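PDB 2XJ9: MIPZ from Caulobacter crescentus, which binds ATP, dimerises and binds the nucleoid, forming a gradient of this cell division inhibitor that probably helps to position the division plane. Local coordinates for residues A[4-18]-A[101-115]. The protein carries 1 engineered substitution. Sequence-based numbering, arbitrary orientation.
Sequences TRVIVVGNEKGGAGK and MAECDFILIDTPGGD. With AGS (phosphothiophosphoric acid-adenylate ester), chain D; AGS (phosphothiophosphoric acid-adenylate ester), chain F.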
loop_
_atom_site.group_PDB
_atom_site.type_symbol
_atom_site.label_atom_id
_atom_site.label_comp_id
_atom_site.label_asym_id
_atom_site.label_seq_id
_atom_site.Cartn_x
_atom_site.Cartn_y
_atom_site.Cartn_z
ATOM N N THR A 4 -19.028 -19.105 -15.197
ATOM C CA THR A 4 -18.412 -17.778 -15.137
ATOM C C THR A 4 -18.187 -17.381 -13.692
ATOM O O THR A 4 -19.045 -16.745 -13.094
ATOM C CB THR A 4 -19.289 -16.687 -15.792
ATOM O OG1 THR A 4 -20.065 -17.257 -16.851
ATOM C CG2 THR A 4 -18.424 -15.563 -16.344
ATOM N N ARG A 5 -17.037 -17.758 -13.130
ATOM C CA ARG A 5 -16.719 -17.417 -11.743
ATOM C C ARG A 5 -15.994 -16.076 -11.571
ATOM O O ARG A 5 -15.188 -15.657 -12.412
ATOM C CB ARG A 5 -15.990 -18.566 -11.040
ATOM C CG ARG A 5 -16.989 -19.590 -10.503
ATOM C CD ARG A 5 -16.398 -20.669 -9.602
ATOM N NE ARG A 5 -15.475 -20.165 -8.628
ATOM C CZ ARG A 5 -14.283 -20.623 -8.246
ATOM N NH1 ARG A 5 -13.685 -21.702 -8.736
ATOM N NH2 ARG A 5 -13.676 -19.927 -7.306
ATOM N N VAL A 6 -16.313 -15.400 -10.475
ATOM C CA VAL A 6 -15.826 -14.051 -10.228
ATOM C C VAL A 6 -14.876 -14.008 -9.038
ATOM O O VAL A 6 -15.272 -14.361 -7.926
ATOM C CB VAL A 6 -16.981 -13.094 -9.915
ATOM C CG1 VAL A 6 -16.428 -11.766 -9.419
ATOM C CG2 VAL A 6 -17.860 -12.908 -11.133
ATOM N N ILE A 7 -13.638 -13.569 -9.269
ATOM C CA ILE A 7 -12.650 -13.442 -8.187
ATOM C C ILE A 7 -12.335 -11.992 -7.837
ATOM O O ILE A 7 -11.881 -11.214 -8.675
ATOM C CB ILE A 7 -11.317 -14.132 -8.528
ATOM C CG1 ILE A 7 -11.563 -15.616 -8.849
ATOM C CG2 ILE A 7 -10.327 -13.929 -7.389
ATOM C CD1 ILE A 7 -10.452 -16.287 -9.612
ATOM N N VAL A 8 -12.574 -11.631 -6.590
ATOM C CA VAL A 8 -12.272 -10.286 -6.153
ATOM C C VAL A 8 -11.063 -10.265 -5.244
ATOM O O VAL A 8 -11.080 -10.884 -4.197
ATOM C CB VAL A 8 -13.467 -9.654 -5.454
ATOM C CG1 VAL A 8 -13.014 -8.538 -4.549
ATOM C CG2 VAL A 8 -14.439 -9.147 -6.497
ATOM N N VAL A 9 -10.010 -9.570 -5.667
ATOM C CA VAL A 9 -8.804 -9.418 -4.861
ATOM C C VAL A 9 -8.939 -8.210 -3.942
ATOM O O VAL A 9 -9.059 -7.092 -4.400
ATOM C CB VAL A 9 -7.555 -9.200 -5.728
ATOM C CG1 VAL A 9 -6.360 -9.129 -4.844
ATOM C CG2 VAL A 9 -7.397 -10.306 -6.760
ATOM N N GLY A 10 -8.903 -8.424 -2.639
ATOM C CA GLY A 10 -9.247 -7.341 -1.751
ATOM C C GLY A 10 -8.484 -7.217 -0.454
ATOM O O GLY A 10 -8.131 -8.198 0.182
ATOM N N ASN A 11 -8.232 -5.972 -0.082
ATOM C CA ASN A 11 -7.727 -5.609 1.225
ATOM C C ASN A 11 -7.748 -4.093 1.265
ATOM O O ASN A 11 -7.169 -3.461 0.393
ATOM C CB ASN A 11 -6.300 -6.090 1.403
ATOM C CG ASN A 11 -5.868 -6.116 2.859
ATOM O OD1 ASN A 11 -6.443 -5.450 3.709
ATOM N ND2 ASN A 11 -4.844 -6.895 3.149
ATOM N N GLU A 12 -8.436 -3.505 2.239
ATOM C CA GLU A 12 -8.440 -2.058 2.381
ATOM C C GLU A 12 -7.020 -1.472 2.622
ATOM O O GLU A 12 -6.728 -0.352 2.211
ATOM C CB GLU A 12 -9.378 -1.649 3.511
ATOM C CG GLU A 12 -9.289 -0.181 3.869
ATOM C CD GLU A 12 -10.647 0.470 4.017
ATOM O OE1 GLU A 12 -11.649 -0.273 4.137
ATOM O OE2 GLU A 12 -10.692 1.725 4.016
ATOM N N LYS A 13 -6.154 -2.237 3.291
ATOM C CA LYS A 13 -4.759 -1.862 3.521
ATOM C C LYS A 13 -3.997 -1.608 2.223
ATOM O O LYS A 13 -4.142 -2.365 1.269
ATOM C CB LYS A 13 -4.056 -2.971 4.303
ATOM C CG LYS A 13 -3.229 -2.475 5.462
ATOM C CD LYS A 13 -2.241 -1.466 4.999
ATOM C CE LYS A 13 -1.417 -0.954 6.154
ATOM N NZ LYS A 13 -0.640 0.228 5.693
ATOM N N GLY A 14 -3.185 -0.551 2.181
ATOM C CA GLY A 14 -2.424 -0.256 0.985
ATOM C C GLY A 14 -1.258 -1.216 0.938
ATOM O O GLY A 14 -0.787 -1.668 1.969
ATOM N N GLY A 15 -0.792 -1.552 -0.253
ATOM C CA GLY A 15 0.431 -2.324 -0.378
ATOM C C GLY A 15 0.358 -3.743 0.135
ATOM O O GLY A 15 1.380 -4.387 0.323
ATOM N N ALA A 16 -0.847 -4.247 0.350
ATOM C CA ALA A 16 -1.010 -5.623 0.773
ATOM C C ALA A 16 -0.524 -6.586 -0.303
ATOM O O ALA A 16 -0.209 -7.729 0.004
ATOM C CB ALA A 16 -2.463 -5.896 1.150
ATOM N N GLY A 17 -0.452 -6.128 -1.552
ATOM C CA GLY A 17 -0.061 -6.985 -2.661
ATOM C C GLY A 17 -1.197 -7.363 -3.619
ATOM O O GLY A 17 -0.991 -8.170 -4.535
ATOM N N LYS A 18 -2.383 -6.785 -3.414
ATOM C CA LYS A 18 -3.546 -7.030 -4.261
ATOM C C LYS A 18 -3.242 -7.064 -5.733
ATOM O O LYS A 18 -3.559 -8.032 -6.387
ATOM C CB LYS A 18 -4.640 -5.993 -4.013
ATOM C CG LYS A 18 -5.291 -6.119 -2.652
ATOM C CD LYS A 18 -6.331 -5.035 -2.424
ATOM C CE LYS A 18 -5.817 -3.661 -2.781
ATOM N NZ LYS A 18 -4.923 -3.138 -1.719
ATOM N N MET A 101 -19.432 -10.838 -18.066
ATOM C CA MET A 101 -20.274 -11.990 -17.798
ATOM C C MET A 101 -20.498 -12.791 -19.068
ATOM O O MET A 101 -20.421 -14.021 -19.072
ATOM C CB MET A 101 -21.612 -11.535 -17.233
ATOM C CG MET A 101 -21.659 -11.605 -15.732
ATOM S SD MET A 101 -20.957 -13.169 -15.162
ATOM C CE MET A 101 -21.310 -13.090 -13.403
ATOM N N ALA A 102 -20.771 -12.074 -20.150
ATOM C CA ALA A 102 -20.949 -12.682 -21.458
ATOM C C ALA A 102 -19.740 -13.513 -21.844
ATOM O O ALA A 102 -19.800 -14.749 -21.885
ATOM C CB ALA A 102 -21.172 -11.605 -22.507
ATOM N N GLU A 103 -18.633 -12.813 -22.082
ATOM C CA GLU A 103 -17.526 -13.331 -22.882
ATOM C C GLU A 103 -16.428 -14.137 -22.173
ATOM O O GLU A 103 -15.441 -14.505 -22.811
ATOM C CB GLU A 103 -16.908 -12.166 -23.661
ATOM C CG GLU A 103 -17.970 -11.174 -24.129
ATOM C CD GLU A 103 -17.398 -9.960 -24.837
ATOM O OE1 GLU A 103 -17.992 -8.862 -24.688
ATOM O OE2 GLU A 103 -16.370 -10.101 -25.543
ATOM N N CYS A 104 -16.598 -14.443 -20.886
ATOM C CA CYS A 104 -15.480 -14.979 -20.104
ATOM C C CYS A 104 -15.808 -16.010 -19.015
ATOM O O CYS A 104 -16.913 -16.032 -18.471
ATOM C CB CYS A 104 -14.681 -13.810 -19.535
ATOM S SG CYS A 104 -13.921 -12.843 -20.867
ATOM N N ASP A 105 -14.834 -16.864 -18.708
ATOM C CA ASP A 105 -14.993 -17.900 -17.683
ATOM C C ASP A 105 -14.673 -17.361 -16.296
ATOM O O ASP A 105 -15.307 -17.734 -15.316
ATOM C CB ASP A 105 -14.092 -19.119 -17.941
ATOM C CG ASP A 105 -13.589 -19.201 -19.373
ATOM O OD1 ASP A 105 -12.568 -19.898 -19.607
ATOM O OD2 ASP A 105 -14.208 -18.574 -20.263
ATOM N N PHE A 106 -13.659 -16.507 -16.216
ATOM C CA PHE A 106 -13.307 -15.868 -14.960
ATOM C C PHE A 106 -13.319 -14.362 -15.100
ATOM O O PHE A 106 -12.903 -13.816 -16.124
ATOM C CB PHE A 106 -11.930 -16.316 -14.503
ATOM C CG PHE A 106 -11.895 -17.709 -14.000
ATOM C CD1 PHE A 106 -12.309 -17.999 -12.709
ATOM C CD2 PHE A 106 -11.457 -18.742 -14.816
ATOM C CE1 PHE A 106 -12.281 -19.301 -12.233
ATOM C CE2 PHE A 106 -11.425 -20.053 -14.350
ATOM C CZ PHE A 106 -11.837 -20.333 -13.056
ATOM N N ILE A 107 -13.808 -13.697 -14.066
ATOM C CA ILE A 107 -13.665 -12.257 -13.970
ATOM C C ILE A 107 -12.792 -11.915 -12.784
ATOM O O ILE A 107 -13.176 -12.136 -11.633
ATOM C CB ILE A 107 -14.990 -11.531 -13.776
ATOM C CG1 ILE A 107 -15.795 -11.511 -15.070
ATOM C CG2 ILE A 107 -14.722 -10.114 -13.295
ATOM C CD1 ILE A 107 -16.235 -12.867 -15.524
ATOM N N LEU A 108 -11.624 -11.365 -13.086
ATOM C CA LEU A 108 -10.676 -10.949 -12.070
ATOM C C LEU A 108 -10.850 -9.475 -11.777
ATOM O O LEU A 108 -10.627 -8.618 -12.646
ATOM C CB LEU A 108 -9.252 -11.196 -12.545
ATOM C CG LEU A 108 -8.418 -12.007 -11.573
ATOM C CD1 LEU A 108 -8.466 -11.373 -10.213
ATOM C CD2 LEU A 108 -8.965 -13.406 -11.514
ATOM N N ILE A 109 -11.253 -9.166 -10.557
ATOM C CA ILE A 109 -11.364 -7.774 -10.180
ATOM C C ILE A 109 -10.312 -7.376 -9.157
ATOM O O ILE A 109 -10.270 -7.933 -8.049
ATOM C CB ILE A 109 -12.723 -7.479 -9.621
ATOM C CG1 ILE A 109 -13.780 -7.981 -10.601
ATOM C CG2 ILE A 109 -12.862 -5.996 -9.383
ATOM C CD1 ILE A 109 -15.214 -7.878 -10.089
ATOM N N ASP A 110 -9.461 -6.424 -9.541
ATOM C CA ASP A 110 -8.507 -5.848 -8.607
ATOM C C ASP A 110 -9.083 -4.599 -7.968
ATOM O O ASP A 110 -9.558 -3.716 -8.669
ATOM C CB ASP A 110 -7.206 -5.492 -9.304
ATOM C CG ASP A 110 -6.123 -5.086 -8.320
ATOM O OD1 ASP A 110 -6.419 -4.952 -7.108
ATOM O OD2 ASP A 110 -4.981 -4.884 -8.759
ATOM N N THR A 111 -9.039 -4.512 -6.644
ATOM C CA THR A 111 -9.604 -3.341 -5.981
ATOM C C THR A 111 -8.520 -2.462 -5.361
ATOM O O THR A 111 -7.378 -2.894 -5.233
ATOM C CB THR A 111 -10.723 -3.710 -4.966
ATOM O OG1 THR A 111 -10.157 -4.298 -3.796
ATOM C CG2 THR A 111 -11.664 -4.681 -5.583
ATOM N N PRO A 112 -8.876 -1.211 -5.012
ATOM C CA PRO A 112 -7.956 -0.201 -4.477
ATOM C C PRO A 112 -7.881 -0.309 -2.960
ATOM O O PRO A 112 -8.662 -1.055 -2.364
ATOM C CB PRO A 112 -8.615 1.136 -4.890
ATOM C CG PRO A 112 -10.010 0.787 -5.376
ATOM C CD PRO A 112 -10.244 -0.678 -5.090
ATOM N N GLY A 113 -6.966 0.431 -2.348
ATOM C CA GLY A 113 -6.715 0.303 -0.924
ATOM C C GLY A 113 -7.442 1.327 -0.082
ATOM O O GLY A 113 -6.893 1.911 0.853
ATOM N N GLY A 114 -8.682 1.578 -0.430
ATOM C CA GLY A 114 -9.539 2.352 0.432
ATOM C C GLY A 114 -10.935 1.808 0.284
ATOM O O GLY A 114 -11.133 0.638 -0.055
ATOM N N ASP A 115 -11.907 2.678 0.499
ATOM C CA ASP A 115 -13.307 2.294 0.436
ATOM C C ASP A 115 -14.017 3.039 -0.698
ATOM O O ASP A 115 -13.699 4.195 -0.983
ATOM C CB ASP A 115 -13.970 2.610 1.778
ATOM C CG ASP A 115 -15.327 1.988 1.907
ATOM O OD1 ASP A 115 -16.218 2.614 2.528
ATOM O OD2 ASP A 115 -15.491 0.869 1.381
HETATM P PG AGS D . -2.443 -0.504 -3.463
HETATM S S1G AGS D . -3.208 -0.085 -2.208
HETATM O O2G AGS D . -1.473 0.522 -4.006
HETATM O O3G AGS D . -3.270 -1.090 -4.587
HETATM P PB AGS D . -1.551 -3.228 -3.655
HETATM O O1B AGS D . -2.296 -4.067 -2.641
HETATM O O2B AGS D . -1.931 -3.106 -5.109
HETATM O O3B AGS D . -1.502 -1.744 -3.010
HETATM P PA AGS D . 0.928 -4.095 -4.755
HETATM O O1A AGS D . 0.421 -5.339 -5.454
HETATM O O2A AGS D . 1.226 -2.881 -5.555
HETATM O O3A AGS D . -0.031 -3.705 -3.550
HETATM O "O5'" AGS D . 2.219 -4.473 -3.888
HETATM C "C5'" AGS D . 2.858 -3.474 -3.112
HETATM C "C4'" AGS D . 4.338 -3.357 -3.509
HETATM O "O4'" AGS D . 4.906 -4.603 -3.203
HETATM C "C3'" AGS D . 4.611 -3.175 -4.992
HETATM O "O3'" AGS D . 5.806 -2.429 -5.145
HETATM C "C2'" AGS D . 4.891 -4.547 -5.563
HETATM O "O2'" AGS D . 5.794 -4.407 -6.670
HETATM C "C1'" AGS D . 5.481 -5.230 -4.347
HETATM N N9 AGS D . 5.182 -6.651 -4.055
HETATM C C8 AGS D . 3.985 -7.155 -3.673
HETATM N N7 AGS D . 4.070 -8.493 -3.424
HETATM C C5 AGS D . 5.356 -8.833 -3.627
HETATM C C6 AGS D . 6.128 -10.063 -3.538
HETATM N N6 AGS D . 5.516 -11.209 -3.178
HETATM N N1 AGS D . 7.444 -9.987 -3.823
HETATM C C2 AGS D . 8.062 -8.853 -4.191
HETATM N N3 AGS D . 7.423 -7.691 -4.297
HETATM C C4 AGS D . 6.094 -7.626 -4.026
HETATM P PG AGS F . -1.143 2.952 3.313
HETATM S S1G AGS F . -1.185 4.112 4.276
HETATM O O2G AGS F . -1.294 3.264 1.822
HETATM O O3G AGS F . -1.988 1.785 3.755
HETATM P PB AGS F . 1.662 3.111 4.113
HETATM O O1B AGS F . 2.287 3.866 2.977
HETATM O O2B AGS F . 1.170 3.744 5.378
HETATM O O3B AGS F . 0.368 2.363 3.461
HETATM P PA AGS F . 2.995 1.366 5.870
HETATM O O1A AGS F . 3.845 2.450 6.463
HETATM O O2A AGS F . 1.848 0.821 6.673
HETATM O O3A AGS F . 2.623 1.868 4.390
HETATM O "O5'" AGS F . 3.929 0.119 5.498
HETATM C "C5'" AGS F . 3.478 -0.953 4.685
HETATM C "C4'" AGS F . 3.828 -2.273 5.390
HETATM O "O4'" AGS F . 5.231 -2.422 5.418
HETATM C "C3'" AGS F . 3.399 -2.371 6.847
HETATM O "O3'" AGS F . 2.966 -3.705 7.168
HETATM C "C2'" AGS F . 4.628 -2.076 7.665
HETATM O "O2'" AGS F . 4.504 -2.990 8.727
HETATM C "C1'" AGS F . 5.744 -2.507 6.758
HETATM N N9 AGS F . 7.032 -1.756 6.622
HETATM C C8 AGS F . 7.157 -0.569 6.008
HETATM N N7 AGS F . 8.452 -0.205 5.959
HETATM C C5 AGS F . 9.199 -1.177 6.523
HETATM C C6 AGS F . 10.651 -1.391 6.773
HETATM N N6 AGS F . 11.580 -0.475 6.393
HETATM N N1 AGS F . 11.000 -2.544 7.388
HETATM C C2 AGS F . 10.068 -3.464 7.760
HETATM N N3 AGS F . 8.742 -3.334 7.561
HETATM C C4 AGS F . 8.257 -2.218 6.950
#
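R5 opens a parallel pairing of strands 5-9 and 106-110, its CB lying against F106 CE1 while its carbonyl O takes the amide of I107 (N to O 2.9 Å). The pair, central in the sheet of this P-loop ATPase, is a worked example of how parallel strands deliver a phosphate-binding loop at their C-terminal end. V6 and V8 share one face with I107 and I109; V6 CG1 and V8 CG2 both reach I109 CD1, the latter at 3.9 Å. On the other face, which helix 18-30 covers through A22, V26 and L29, I7 CD1 touches both F106 CD1 and L108 CD2, placed there by CG1 standing anti to the carbonyl carbon. I7 also both donates and accepts along the ladder, and the bond from I109 N to I7 O is almost straight at 179°. V9 CG2 then meets L108 CD1 at 3.8 Å, and V9 O receives the T111 hydroxyl in its carbonyl plane, on a lone pair. Beyond V9 the chain turns into the deviant Walker A loop, whose K13 NZ bonds O2A of the chain F nucleotide across the dimer interface at 2.7 Å. K18 bends at chi3 and chi4 (-48° and -77°), carrying CE past T111 O and NZ to N11 O, and also to O1B of the chain D nucleotide (NZ to O1B 2.9 Å). Replacing K18 by an alanine removes the amine, which would probably leave O1B without this positive partner and N11 O without this donor. Each nucleotide thus meets K18 from one subunit and K13 from the other, probably offsetting part of its negative charge and tying dimerisation to nucleotide binding.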